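Local coordinates for thiol peroxidase (Aquifex aeolicus, PDB 2YZH), which probably reduces hydrogen peroxide and organic hydroperoxides to water and alcohols with electrons from thioredoxin, protecting the cell against oxidative stress, at residues Gln38-Gly43 against Gly79-Val84; Thr54-Ser57 against Val62-Thr65; Glu64-Lys69 against Leu132-Phe137; Val84-Met87 against Ala92-Arg95; Ala108-Phe111 against Asp115-Lys118. One frame throughout, in Å; residues are numbered along the deposited sequence.

Contact 1: Gln38-Gly43 against Gly79-Val84; sequences QEKIVG and GVDVTV
In the mixed sheet of this thioredoxin-fold peroxiredoxin, K40 on outermost strand 39-42 joins D81 and T83 on interior strand 80-86. Strands 30-34 and 106-109 lie between them in the sheet order, yet the axes of the two short segments approach to 9.6 Å and run at 114° to each other, so the sheet is strongly twisted and the join is made by side chains instead of backbone. The lysine spans the distance with a fully extended chain whose CG stands opposite its backbone N (chi1 172°), passing T106 on the way. Its ammonium group then meets the T83 hydroxyl tip to tip, NZ donating to OG1 at 2.7 Å. D81 reaches in from the other strand to meet it and adds a looser salt bridge, in which OD2 lies 3.3 Å from K40 NZ and the hydrogen bond is weak. D81 OD1 is only slightly farther from K40 NZ, at 3.6 Å. A methionine in place of K40 would probably leave the D81 carboxylate without its mate in this contact and T83 OG1 without its lysine donor. Deeper in, the buried side of the contact turns apolar: V42 packs on I52 of strand 49-54, and T83 rests on A108. V42 and T83 also meet directly, V42 CG1 lying 3.9 Å from T83 OG1 and 4.2 Å from the T83 CG2 methyl.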
loop_
_atom_site.group_PDB
_atom_site.type_symbol
_atom_site.label_atom_id
_atom_site.label_comp_id
_atom_site.label_asym_id
_atom_site.label_seq_id
_atom_site.Cartn_x
_atom_site.Cartn_y
_atom_site.Cartn_z
ATOM N N GLN D 38 12.155 9.833 13.142
ATOM C CA GLN D 38 13.060 10.234 12.072
ATOM C C GLN D 38 13.163 9.040 11.131
ATOM O O GLN D 38 12.900 7.908 11.539
ATOM C CB GLN D 38 14.440 10.576 12.632
ATOM C CG GLN D 38 14.470 11.858 13.447
ATOM C CD GLN D 38 14.145 13.079 12.611
ATOM O OE1 GLN D 38 14.787 13.336 11.590
ATOM N NE2 GLN D 38 13.144 13.843 13.037
ATOM N N GLU D 39 13.525 9.281 9.875
ATOM C CA GLU D 39 13.650 8.178 8.934
ATOM C C GLU D 39 15.101 7.755 8.775
ATOM O O GLU D 39 16.011 8.587 8.742
ATOM C CB GLU D 39 13.061 8.554 7.572
ATOM C CG GLU D 39 11.583 8.902 7.632
ATOM C CD GLU D 39 10.942 9.003 6.262
ATOM O OE1 GLU D 39 11.649 9.369 5.296
ATOM O OE2 GLU D 39 9.728 8.727 6.154
ATOM N N LYS D 40 15.307 6.448 8.694
ATOM C CA LYS D 40 16.637 5.885 8.536
ATOM C C LYS D 40 16.592 4.967 7.330
ATOM O O LYS D 40 15.559 4.359 7.051
ATOM C CB LYS D 40 17.018 5.072 9.778
ATOM C CG LYS D 40 18.311 4.283 9.637
ATOM C CD LYS D 40 18.593 3.432 10.871
ATOM C CE LYS D 40 19.881 2.635 10.699
ATOM N NZ LYS D 40 20.126 1.711 11.835
ATOM N N ILE D 41 17.705 4.878 6.614
ATOM C CA ILE D 41 17.787 4.000 5.458
ATOM C C ILE D 41 18.626 2.783 5.829
ATOM O O ILE D 41 19.751 2.933 6.298
ATOM C CB ILE D 41 18.486 4.684 4.262
ATOM C CG1 ILE D 41 17.774 5.994 3.906
ATOM C CG2 ILE D 41 18.546 3.713 3.083
ATOM C CD1 ILE D 41 16.297 5.849 3.663
ATOM N N VAL D 42 18.077 1.586 5.643
ATOM C CA VAL D 42 18.834 0.368 5.909
ATOM C C VAL D 42 18.983 -0.312 4.554
ATOM O O VAL D 42 18.141 -0.131 3.672
ATOM C CB VAL D 42 18.119 -0.578 6.901
ATOM C CG1 VAL D 42 17.942 0.121 8.241
ATOM C CG2 VAL D 42 16.788 -1.029 6.344
ATOM N N GLY D 43 20.056 -1.073 4.377
ATOM C CA GLY D 43 20.278 -1.729 3.102
ATOM C C GLY D 43 21.180 -0.880 2.224
ATOM O O GLY D 43 21.727 0.126 2.682
ATOM N N GLY D 79 32.403 -1.460 13.921
ATOM C CA GLY D 79 32.205 -1.732 12.507
ATOM C C GLY D 79 30.913 -2.395 12.065
ATOM O O GLY D 79 30.860 -2.968 10.975
ATOM N N VAL D 80 29.870 -2.319 12.883
ATOM C CA VAL D 80 28.595 -2.927 12.522
ATOM C C VAL D 80 27.422 -2.024 12.886
ATOM O O VAL D 80 27.499 -1.230 13.825
ATOM C CB VAL D 80 28.412 -4.299 13.223
ATOM C CG1 VAL D 80 28.161 -4.096 14.711
ATOM C CG2 VAL D 80 27.266 -5.066 12.582
ATOM N N ASP D 81 26.343 -2.138 12.126
ATOM C CA ASP D 81 25.141 -1.350 12.368
ATOM C C ASP D 81 23.982 -2.342 12.374
ATOM O O ASP D 81 23.618 -2.881 11.331
ATOM C CB ASP D 81 24.964 -0.309 11.257
ATOM C CG ASP D 81 23.734 0.546 11.452
ATOM O OD1 ASP D 81 23.580 1.131 12.546
ATOM O OD2 ASP D 81 22.920 0.638 10.511
ATOM N N VAL D 82 23.420 -2.587 13.555
ATOM C CA VAL D 82 22.326 -3.544 13.715
ATOM C C VAL D 82 20.964 -2.884 13.909
ATOM O O VAL D 82 20.786 -2.044 14.791
ATOM C CB VAL D 82 22.602 -4.485 14.917
ATOM C CG1 VAL D 82 21.546 -5.567 14.995
ATOM C CG2 VAL D 82 23.981 -5.102 14.780
ATOM N N THR D 83 19.997 -3.286 13.089
ATOM C CA THR D 83 18.656 -2.727 13.167
ATOM C C THR D 83 17.598 -3.825 13.218
ATOM O O THR D 83 17.617 -4.744 12.399
ATOM C CB THR D 83 18.350 -1.839 11.941
ATOM O OG1 THR D 83 19.379 -0.850 11.783
ATOM C CG2 THR D 83 17.008 -1.134 12.118
ATOM N N VAL D 84 16.689 -3.734 14.186
ATOM C CA VAL D 84 15.584 -4.689 14.311
ATOM C C VAL D 84 14.385 -4.005 13.657
ATOM O O VAL D 84 14.000 -2.912 14.067
ATOM C CB VAL D 84 15.245 -4.992 15.789
ATOM C CG1 VAL D 84 14.029 -5.911 15.867
ATOM C CG2 VAL D 84 16.436 -5.657 16.471
#

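Contact 2: Thr54-Ser57 against Val62-Thr65; sequences TVPS and VCET
C63, in the first turn of helix 61-73, lies against V55, P56 and S57 in the loop that follows strand 49-54. P56, T60 and C63 are spaced as in the peroxiredoxin PxxxTxxC active-site motif, and C63 is predicted to form the sulfenic acid intermediate. From CB outward, the first neighbours are V55 CB at 4.0 Å from C63 CB and the S57 carbonyl oxygen; the 2.9 Å from C63 CB to S57 O is so short that its exact value is doubtful. The chi1 of -58° then sets SG beside the cysteine's own backbone N and swings it onto the loop. There SG lies 3.7 Å from V55 CB and 3.4 Å from P56 CD, on the proline ring. The polar grip comes from the backbone: S57 N donates to C63 SG at 3.5 Å, long but nearly straight (169°). An alanine here would remove the sulfur and would probably leave S57 N without this acceptor and the side of P56 CD less filled. The predicted redox disulfide to C97 is not formed. The S57 carbonyl oxygen beside C63 also accepts a hydrogen bond from T60 OG1.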
loop_
_atom_site.group_PDB
_atom_site.type_symbol
_atom_site.label_atom_id
_atom_site.label_comp_id
_atom_site.label_asym_id
_atom_site.label_seq_id
_atom_site.Cartn_x
_atom_site.Cartn_y
_atom_site.Cartn_z
ATOM N N THR D 54 14.459 -8.945 11.086
ATOM C CA THR D 54 13.029 -8.698 10.993
ATOM C C THR D 54 12.257 -9.562 11.975
ATOM O O THR D 54 12.610 -10.717 12.218
ATOM C CB THR D 54 12.495 -8.944 9.562
ATOM O OG1 THR D 54 12.755 -10.300 9.169
ATOM C CG2 THR D 54 13.171 -7.983 8.576
ATOM N N VAL D 55 11.225 -8.979 12.567
ATOM C CA VAL D 55 10.384 -9.692 13.514
ATOM C C VAL D 55 8.926 -9.287 13.323
ATOM O O VAL D 55 8.621 -8.198 12.833
ATOM C CB VAL D 55 10.789 -9.409 14.999
ATOM C CG1 VAL D 55 12.256 -9.760 15.221
ATOM C CG2 VAL D 55 10.527 -7.947 15.359
ATOM N N PRO D 56 8.002 -10.179 13.692
ATOM C CA PRO D 56 6.568 -9.917 13.572
ATOM C C PRO D 56 6.141 -8.709 14.410
ATOM O O PRO D 56 5.468 -7.811 13.917
ATOM C CB PRO D 56 5.943 -11.218 14.071
ATOM C CG PRO D 56 6.926 -12.241 13.625
ATOM C CD PRO D 56 8.255 -11.603 13.976
ATOM N N SER D 57 6.535 -8.686 15.680
ATOM C CA SER D 57 6.167 -7.575 16.552
ATOM C C SER D 57 6.905 -7.584 17.881
ATOM O O SER D 57 6.959 -8.607 18.569
ATOM C CB SER D 57 4.668 -7.595 16.836
ATOM O OG SER D 57 4.317 -6.581 17.769
ATOM N N VAL D 62 8.304 -13.725 22.112
ATOM C CA VAL D 62 9.412 -14.242 21.316
ATOM C C VAL D 62 10.272 -13.144 20.693
ATOM O O VAL D 62 11.500 -13.205 20.747
ATOM C CB VAL D 62 8.907 -15.178 20.198
ATOM C CG1 VAL D 62 10.072 -15.643 19.331
ATOM C CG2 VAL D 62 8.204 -16.378 20.821
ATOM N N CYS D 63 9.631 -12.142 20.104
ATOM C CA CYS D 63 10.373 -11.053 19.480
ATOM C C CYS D 63 11.123 -10.223 20.529
ATOM O O CYS D 63 12.222 -9.737 20.276
ATOM C CB CYS D 63 9.418 -10.167 18.673
ATOM S SG CYS D 63 8.503 -11.057 17.365
ATOM N N GLU D 64 10.526 -10.060 21.705
ATOM C CA GLU D 64 11.168 -9.298 22.771
ATOM C C GLU D 64 12.430 -10.023 23.220
ATOM O O GLU D 64 13.477 -9.406 23.416
ATOM C CB GLU D 64 10.213 -9.120 23.954
ATOM C CG GLU D 64 9.062 -8.175 23.665
ATOM C CD GLU D 64 8.101 -8.041 24.831
ATOM O OE1 GLU D 64 7.155 -7.228 24.730
ATOM O OE2 GLU D 64 8.288 -8.746 25.844
ATOM N N THR D 65 12.322 -11.340 23.371
ATOM C CA THR D 65 13.446 -12.174 23.781
ATOM C C THR D 65 14.559 -12.139 22.741
ATOM O O THR D 65 15.744 -12.034 23.079
ATOM C CB THR D 65 12.995 -13.642 23.977
ATOM O OG1 THR D 65 12.126 -13.722 25.112
ATOM C CG2 THR D 65 14.194 -14.551 24.187
#

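Contact 3: Glu64-Lys69 against Leu132-Phe137; sequences ETETKK and LARAVF
E66 and R134 carry this buried salt bridge: the guanidinium NH1 donates to E66 OE1 at 2.9 Å, with an N-H...O angle of 151°. OE1 is approached nearly head-on along its C-O bond and sits at the guanidinium edge, tilted a little from that plane. The two flat groups do not pair side by side, for their planes stand 75° apart, and one carboxylate oxygen does all the work. That same oxygen also nestles against the aliphatic part of the arginine, 3.2 Å from R134 CD and 3.3 Å from R134 CG. What makes this possible is the bend at chi3 (-52°), which folds the guanidinium back round OE1 instead of letting the chain run on straight. NH2 bonds the carbonyl oxygen of I154, a second partner for the guanidinium. An arginine beside the reactive cysteine is a hallmark of the peroxiredoxin active site, and here R134 NH1 lies against C63 SG; E66 thus probably serves as a second-shell residue that helps position R134. Farther out, E66 is packed among I53, P158 and Y160, between helix 61-73 and the sheet. One turn along the helix, K69 NZ forms a salt bridge with E157. The backbone of R134 is itself fixed by bonding to V151, while that of neighbouring A135 pairs with T54.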
loop_
_atom_site.group_PDB
_atom_site.type_symbol
_atom_site.label_atom_id
_atom_site.label_comp_id
_atom_site.label_asym_id
_atom_site.label_seq_id
_atom_site.Cartn_x
_atom_site.Cartn_y
_atom_site.Cartn_z
ATOM N N GLU D 64 10.526 -10.060 21.705
ATOM C CA GLU D 64 11.168 -9.298 22.771
ATOM C C GLU D 64 12.430 -10.023 23.220
ATOM O O GLU D 64 13.477 -9.406 23.416
ATOM C CB GLU D 64 10.213 -9.120 23.954
ATOM C CG GLU D 64 9.062 -8.175 23.665
ATOM C CD GLU D 64 8.101 -8.041 24.831
ATOM O OE1 GLU D 64 7.155 -7.228 24.730
ATOM O OE2 GLU D 64 8.288 -8.746 25.844
ATOM N N THR D 65 12.322 -11.340 23.371
ATOM C CA THR D 65 13.446 -12.174 23.781
ATOM C C THR D 65 14.559 -12.139 22.741
ATOM O O THR D 65 15.744 -12.034 23.079
ATOM C CB THR D 65 12.995 -13.642 23.977
ATOM O OG1 THR D 65 12.126 -13.722 25.112
ATOM C CG2 THR D 65 14.194 -14.551 24.187
ATOM N N GLU D 66 14.176 -12.228 21.471
ATOM C CA GLU D 66 15.153 -12.207 20.391
ATOM C C GLU D 66 15.910 -10.878 20.383
ATOM O O GLU D 66 17.134 -10.852 20.275
ATOM C CB GLU D 66 14.463 -12.396 19.040
ATOM C CG GLU D 66 15.438 -12.627 17.899
ATOM C CD GLU D 66 14.788 -12.527 16.530
ATOM O OE1 GLU D 66 13.577 -12.803 16.418
ATOM O OE2 GLU D 66 15.501 -12.184 15.567
ATOM N N THR D 67 15.169 -9.780 20.497
ATOM C CA THR D 67 15.764 -8.447 20.491
ATOM C C THR D 67 16.697 -8.209 21.680
ATOM O O THR D 67 17.763 -7.606 21.526
ATOM C CB THR D 67 14.675 -7.361 20.475
ATOM O OG1 THR D 67 13.800 -7.588 19.363
ATOM C CG2 THR D 67 15.306 -5.975 20.339
ATOM N N LYS D 68 16.307 -8.672 22.863
ATOM C CA LYS D 68 17.160 -8.501 24.035
ATOM C C LYS D 68 18.447 -9.295 23.864
ATOM O O LYS D 68 19.527 -8.825 24.218
ATOM C CB LYS D 68 16.452 -8.970 25.311
ATOM C CG LYS D 68 15.343 -8.053 25.784
ATOM C CD LYS D 68 15.826 -6.609 25.897
ATOM C CE LYS D 68 16.881 -6.410 26.982
ATOM N NZ LYS D 68 16.287 -6.334 28.352
ATOM N N LYS D 69 18.326 -10.497 23.306
ATOM C CA LYS D 69 19.476 -11.366 23.102
ATOM C C LYS D 69 20.461 -10.771 22.096
ATOM O O LYS D 69 21.675 -10.830 22.297
ATOM C CB LYS D 69 19.006 -12.754 22.647
ATOM C CG LYS D 69 20.039 -13.857 22.861
ATOM C CD LYS D 69 19.411 -15.251 22.783
ATOM C CE LYS D 69 18.319 -15.446 23.837
ATOM N NZ LYS D 69 17.681 -16.798 23.770
ATOM N N LEU D 132 5.815 -8.934 9.154
ATOM C CA LEU D 132 7.101 -9.451 8.694
ATOM C C LEU D 132 7.460 -10.778 9.357
ATOM O O LEU D 132 7.193 -10.979 10.546
ATOM C CB LEU D 132 8.222 -8.434 8.969
ATOM C CG LEU D 132 8.077 -7.041 8.347
ATOM C CD1 LEU D 132 9.389 -6.282 8.525
ATOM C CD2 LEU D 132 7.739 -7.160 6.859
ATOM N N ALA D 133 8.050 -11.687 8.580
ATOM C CA ALA D 133 8.474 -12.980 9.116
ATOM C C ALA D 133 9.792 -12.776 9.864
ATOM O O ALA D 133 10.449 -11.738 9.720
ATOM C CB ALA D 133 8.658 -13.990 7.989
ATOM N N ARG D 134 10.181 -13.771 10.657
ATOM C CA ARG D 134 11.405 -13.686 11.442
ATOM C C ARG D 134 12.606 -14.084 10.596
ATOM O O ARG D 134 12.746 -15.245 10.192
ATOM C CB ARG D 134 11.287 -14.592 12.672
ATOM C CG ARG D 134 12.297 -14.313 13.780
ATOM C CD ARG D 134 12.080 -15.276 14.953
ATOM N NE ARG D 134 10.687 -15.293 15.404
ATOM C CZ ARG D 134 10.083 -14.282 16.021
ATOM N NH1 ARG D 134 10.748 -13.160 16.272
ATOM N NH2 ARG D 134 8.810 -14.386 16.377
ATOM N N ALA D 135 13.475 -13.118 10.320
ATOM C CA ALA D 135 14.648 -13.383 9.506
ATOM C C ALA D 135 15.819 -12.492 9.887
ATOM O O ALA D 135 15.664 -11.524 10.636
ATOM C CB ALA D 135 14.313 -13.178 8.037
ATOM N N VAL D 136 16.988 -12.835 9.363
ATOM C CA VAL D 136 18.201 -12.073 9.606
ATOM C C VAL D 136 18.981 -11.952 8.315
ATOM O O VAL D 136 19.159 -12.930 7.592
ATOM C CB VAL D 136 19.107 -12.742 10.655
ATOM C CG1 VAL D 136 20.379 -11.906 10.841
ATOM C CG2 VAL D 136 18.370 -12.866 11.970
ATOM N N PHE D 137 19.436 -10.738 8.027
ATOM C CA PHE D 137 20.214 -10.465 6.832
ATOM C C PHE D 137 21.473 -9.753 7.272
ATOM O O PHE D 137 21.439 -8.956 8.201
ATOM C CB PHE D 137 19.452 -9.530 5.886
ATOM C CG PHE D 137 18.156 -10.089 5.396
ATOM C CD1 PHE D 137 18.126 -10.960 4.315
ATOM C CD2 PHE D 137 16.965 -9.781 6.048
ATOM C CE1 PHE D 137 16.924 -11.527 3.889
ATOM C CE2 PHE D 137 15.764 -10.342 5.632
ATOM C CZ PHE D 137 15.746 -11.217 4.549
#

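Contact 4: Val84-Met87 against Ala92-Arg95; sequences VVSM and AQKR
Q93 and S86 face each other across the gap between helix 90-100 and strand 80-86, each with its CB directed at the other segment. With 9.0 Å between their CA atoms, the glutamine makes up most of the distance: its chain is extended beyond CG and carries the amide across to the strand. Its NE2 donates to S86 OG at 3.1 Å, but the N-H...O angle of 130° is strongly bent and the bond is weak. Nothing else of the strand comes nearly so close, S86 N being 4.1 Å from Q93 NE2. The serine hydroxyl is turned into the position between its backbone N and carbonyl carbon (chi1 77°), where it can receive the amide while bonding to its stronger partner, D88 OD2. NE2 in turn has a second weak bond, to A108 O on strand 106-109, so a single buried amide group touches both strands beneath the helix. The Q93 side chain also packs on V107 and S109. The helix also faces the second subunit: R95 NH2 forms a salt bridge with E64 OE1 of the second subunit, and A92 packs on D59 of that subunit. The S86 side chain is about 7 Å from that of C63, the predicted peroxidatic cysteine. The contact joins the first strand and the helix of a thioredoxin-fold beta-alpha-beta unit, 80-86, 90-100 and 106-109.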
loop_
_atom_site.group_PDB
_atom_site.type_symbol
_atom_site.label_atom_id
_atom_site.label_comp_id
_atom_site.label_asym_id
_atom_site.label_seq_id
_atom_site.Cartn_x
_atom_site.Cartn_y
_atom_site.Cartn_z
ATOM N N VAL D 84 16.689 -3.734 14.186
ATOM C CA VAL D 84 15.584 -4.689 14.311
ATOM C C VAL D 84 14.385 -4.005 13.657
ATOM O O VAL D 84 14.000 -2.912 14.067
ATOM C CB VAL D 84 15.245 -4.992 15.789
ATOM C CG1 VAL D 84 14.029 -5.911 15.867
ATOM C CG2 VAL D 84 16.436 -5.657 16.471
ATOM N N VAL D 85 13.795 -4.640 12.648
ATOM C CA VAL D 85 12.672 -4.039 11.926
ATOM C C VAL D 85 11.363 -4.813 12.017
ATOM O O VAL D 85 11.349 -6.036 11.896
ATOM C CB VAL D 85 13.023 -3.877 10.429
ATOM C CG1 VAL D 85 11.871 -3.199 9.682
ATOM C CG2 VAL D 85 14.300 -3.065 10.286
ATOM N N SER D 86 10.264 -4.091 12.214
ATOM C CA SER D 86 8.944 -4.713 12.296
ATOM C C SER D 86 7.890 -3.730 11.810
ATOM O O SER D 86 8.196 -2.573 11.498
ATOM C CB SER D 86 8.619 -5.104 13.736
ATOM O OG SER D 86 8.232 -3.959 14.476
ATOM N N MET D 87 6.645 -4.187 11.753
ATOM C CA MET D 87 5.557 -3.331 11.317
ATOM C C MET D 87 4.934 -2.583 12.495
ATOM O O MET D 87 3.928 -1.906 12.328
ATOM C CB MET D 87 4.479 -4.152 10.597
ATOM C CG MET D 87 4.936 -4.762 9.277
ATOM S SD MET D 87 5.582 -3.518 8.137
ATOM C CE MET D 87 4.090 -2.953 7.331
ATOM N N ALA D 92 5.022 2.136 19.685
ATOM C CA ALA D 92 5.139 0.886 20.429
ATOM C C ALA D 92 6.612 0.523 20.578
ATOM O O ALA D 92 7.029 0.002 21.611
ATOM C CB ALA D 92 4.394 -0.227 19.708
ATOM N N GLN D 93 7.403 0.803 19.543
ATOM C CA GLN D 93 8.826 0.500 19.587
ATOM C C GLN D 93 9.519 1.357 20.636
ATOM O O GLN D 93 10.456 0.907 21.299
ATOM C CB GLN D 93 9.481 0.733 18.221
ATOM C CG GLN D 93 8.913 -0.121 17.090
ATOM C CD GLN D 93 9.905 -0.307 15.956
ATOM O OE1 GLN D 93 10.648 0.614 15.612
ATOM N NE2 GLN D 93 9.916 -1.500 15.362
ATOM N N LYS D 94 9.058 2.592 20.791
ATOM C CA LYS D 94 9.658 3.486 21.775
ATOM C C LYS D 94 9.410 2.945 23.182
ATOM O O LYS D 94 10.322 2.883 24.004
ATOM C CB LYS D 94 9.071 4.893 21.648
ATOM C CG LYS D 94 9.800 5.941 22.478
ATOM C CD LYS D 94 9.185 7.321 22.295
ATOM C CE LYS D 94 10.020 8.393 22.975
ATOM N NZ LYS D 94 11.400 8.454 22.406
ATOM N N ARG D 95 8.171 2.545 23.447
ATOM C CA ARG D 95 7.799 2.008 24.752
ATOM C C ARG D 95 8.615 0.751 25.041
ATOM O O ARG D 95 9.027 0.514 26.180
ATOM C CB ARG D 95 6.307 1.678 24.768
ATOM C CG ARG D 95 5.447 2.804 24.215
ATOM C CD ARG D 95 4.816 3.665 25.298
ATOM N NE ARG D 95 3.467 3.200 25.609
ATOM C CZ ARG D 95 2.595 3.875 26.348
ATOM N NH1 ARG D 95 2.925 5.053 26.862
ATOM N NH2 ARG D 95 1.386 3.374 26.566
#

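Contact 5: Ala108-Phe111 against Asp115-Lys118; sequences ASDF and DMEK
D110 puts both carboxylate oxygens onto successive backbone N-H groups at the start of the 3-10 segment 115-118. D115 N donates to D110 OD1 at 2.9 Å on its syn lone pair, through a rather bent bond. M116 N reaches D110 OD2 at 2.8 Å and is much straighter (164°), coming in on the syn side but 32° out of the carboxylate plane. Two bonds of this kind hold the group against rotation, and the N-H groups at the beginning of a helical turn would probably stabilise its charge. The packing here is close: M116 CB, on which L132 also packs, is 3.3 Å from D110 OD2, and M116 CG only slightly farther, before the chain bends away toward T54. The aspartate is placed for this by chi1 (-169°), which sets CG opposite its backbone N and carries the carboxylate beyond strand 106-109 of the thioredoxin-fold sheet. An ST turn follows the strand's end, F111 N donating to S109 OG at 3.2 Å. The looser side is that of F111, which points away from the 3-10 segment, partly exposed, packing on P90 and on K129 of the second subunit. D115 touches D110 little through its side chain but is held firmly by other partners; its OD2 forms a salt bridge with K118 of the third subunit and accepts from V31 N. K118 NZ of the same chain meets D115 OD1 at 2.9 Å, from well above the carboxylate plane.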
loop_
_atom_site.group_PDB
_atom_site.type_symbol
_atom_site.label_atom_id
_atom_site.label_comp_id
_atom_site.label_asym_id
_atom_site.label_seq_id
_atom_site.Cartn_x
_atom_site.Cartn_y
_atom_site.Cartn_z
ATOM N N ALA D 108 13.434 -0.087 14.416
ATOM C CA ALA D 108 12.824 0.812 13.449
ATOM C C ALA D 108 11.564 0.177 12.887
ATOM O O ALA D 108 11.436 -1.050 12.857
ATOM C CB ALA D 108 13.810 1.131 12.337
ATOM N N SER D 109 10.642 1.024 12.444
ATOM C CA SER D 109 9.364 0.583 11.906
ATOM C C SER D 109 9.271 0.692 10.394
ATOM O O SER D 109 9.729 1.670 9.800
ATOM C CB SER D 109 8.235 1.403 12.529
ATOM O OG SER D 109 6.991 1.061 11.949
ATOM N N ASP D 110 8.642 -0.304 9.780
ATOM C CA ASP D 110 8.479 -0.325 8.329
ATOM C C ASP D 110 7.021 -0.045 7.949
ATOM O O ASP D 110 6.593 -0.313 6.828
ATOM C CB ASP D 110 8.920 -1.694 7.793
ATOM C CG ASP D 110 9.027 -1.723 6.284
ATOM O OD1 ASP D 110 9.387 -0.681 5.696
ATOM O OD2 ASP D 110 8.772 -2.794 5.690
ATOM N N PHE D 111 6.264 0.521 8.883
ATOM C CA PHE D 111 4.854 0.801 8.644
ATOM C C PHE D 111 4.572 1.767 7.502
ATOM O O PHE D 111 3.567 1.637 6.812
ATOM C CB PHE D 111 4.196 1.357 9.922
ATOM C CG PHE D 111 4.210 2.871 10.014
ATOM C CD1 PHE D 111 3.131 3.621 9.545
ATOM C CD2 PHE D 111 5.313 3.540 10.539
ATOM C CE1 PHE D 111 3.148 5.018 9.597
ATOM C CE2 PHE D 111 5.343 4.941 10.597
ATOM C CZ PHE D 111 4.259 5.680 10.126
ATOM N N ASP D 115 8.835 -1.363 2.984
ATOM C CA ASP D 115 9.917 -1.686 2.062
ATOM C C ASP D 115 10.495 -3.076 2.280
ATOM O O ASP D 115 11.118 -3.626 1.379
ATOM C CB ASP D 115 11.051 -0.659 2.168
ATOM C CG ASP D 115 10.774 0.598 1.360
ATOM O OD1 ASP D 115 10.218 0.473 0.249
ATOM O OD2 ASP D 115 11.127 1.702 1.823
ATOM N N MET D 116 10.299 -3.657 3.463
ATOM C CA MET D 116 10.861 -4.979 3.696
ATOM C C MET D 116 10.226 -6.048 2.809
ATOM O O MET D 116 10.679 -7.191 2.789
ATOM C CB MET D 116 10.775 -5.359 5.180
ATOM C CG MET D 116 11.671 -4.490 6.070
ATOM S SD MET D 116 13.377 -4.294 5.428
ATOM C CE MET D 116 14.086 -5.925 5.755
ATOM N N GLU D 117 9.175 -5.682 2.078
ATOM C CA GLU D 117 8.560 -6.628 1.149
ATOM C C GLU D 117 9.645 -6.952 0.120
ATOM O O GLU D 117 9.669 -8.041 -0.470
ATOM C CB GLU D 117 7.368 -5.994 0.412
ATOM C CG GLU D 117 6.723 -6.935 -0.614
ATOM C CD GLU D 117 5.662 -6.262 -1.474
ATOM O OE1 GLU D 117 4.938 -5.385 -0.958
ATOM O OE2 GLU D 117 5.541 -6.625 -2.665
ATOM N N LYS D 118 10.547 -5.994 -0.092
ATOM C CA LYS D 118 11.625 -6.163 -1.063
ATOM C C LYS D 118 12.655 -7.198 -0.627
ATOM O O LYS D 118 13.519 -7.590 -1.414
ATOM C CB LYS D 118 12.310 -4.816 -1.332
ATOM C CG LYS D 118 11.398 -3.816 -2.040
ATOM C CD LYS D 118 11.963 -2.408 -1.997
ATOM C CE LYS D 118 10.986 -1.424 -2.631
ATOM N NZ LYS D 118 11.364 -0.014 -2.344
#

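How the contacts relate
Contacts 1, 3, 4 and 5 all reach the same mixed sheet, and contact 2 lies in the loop and helix just beyond strand 49-54. Contacts 2 and 3 are nearest, their centres about 5 Å apart, sharing helix 61-73 and bringing C63 and R134 together; contact 4 is centred about 9 Å from contact 2. Contact 1 lies farthest from contact 2, its centre about 17 Å away. Along the chain contact 2 is nested within contact 1, while contacts 4 and 5 follow in series within the loop closed by contact 3. Backbone bonds V84 O to A108 N and S86 O to D110 N tie contacts 4 and 5. The active-site loop, helix and arginine are thus mounted on one framework.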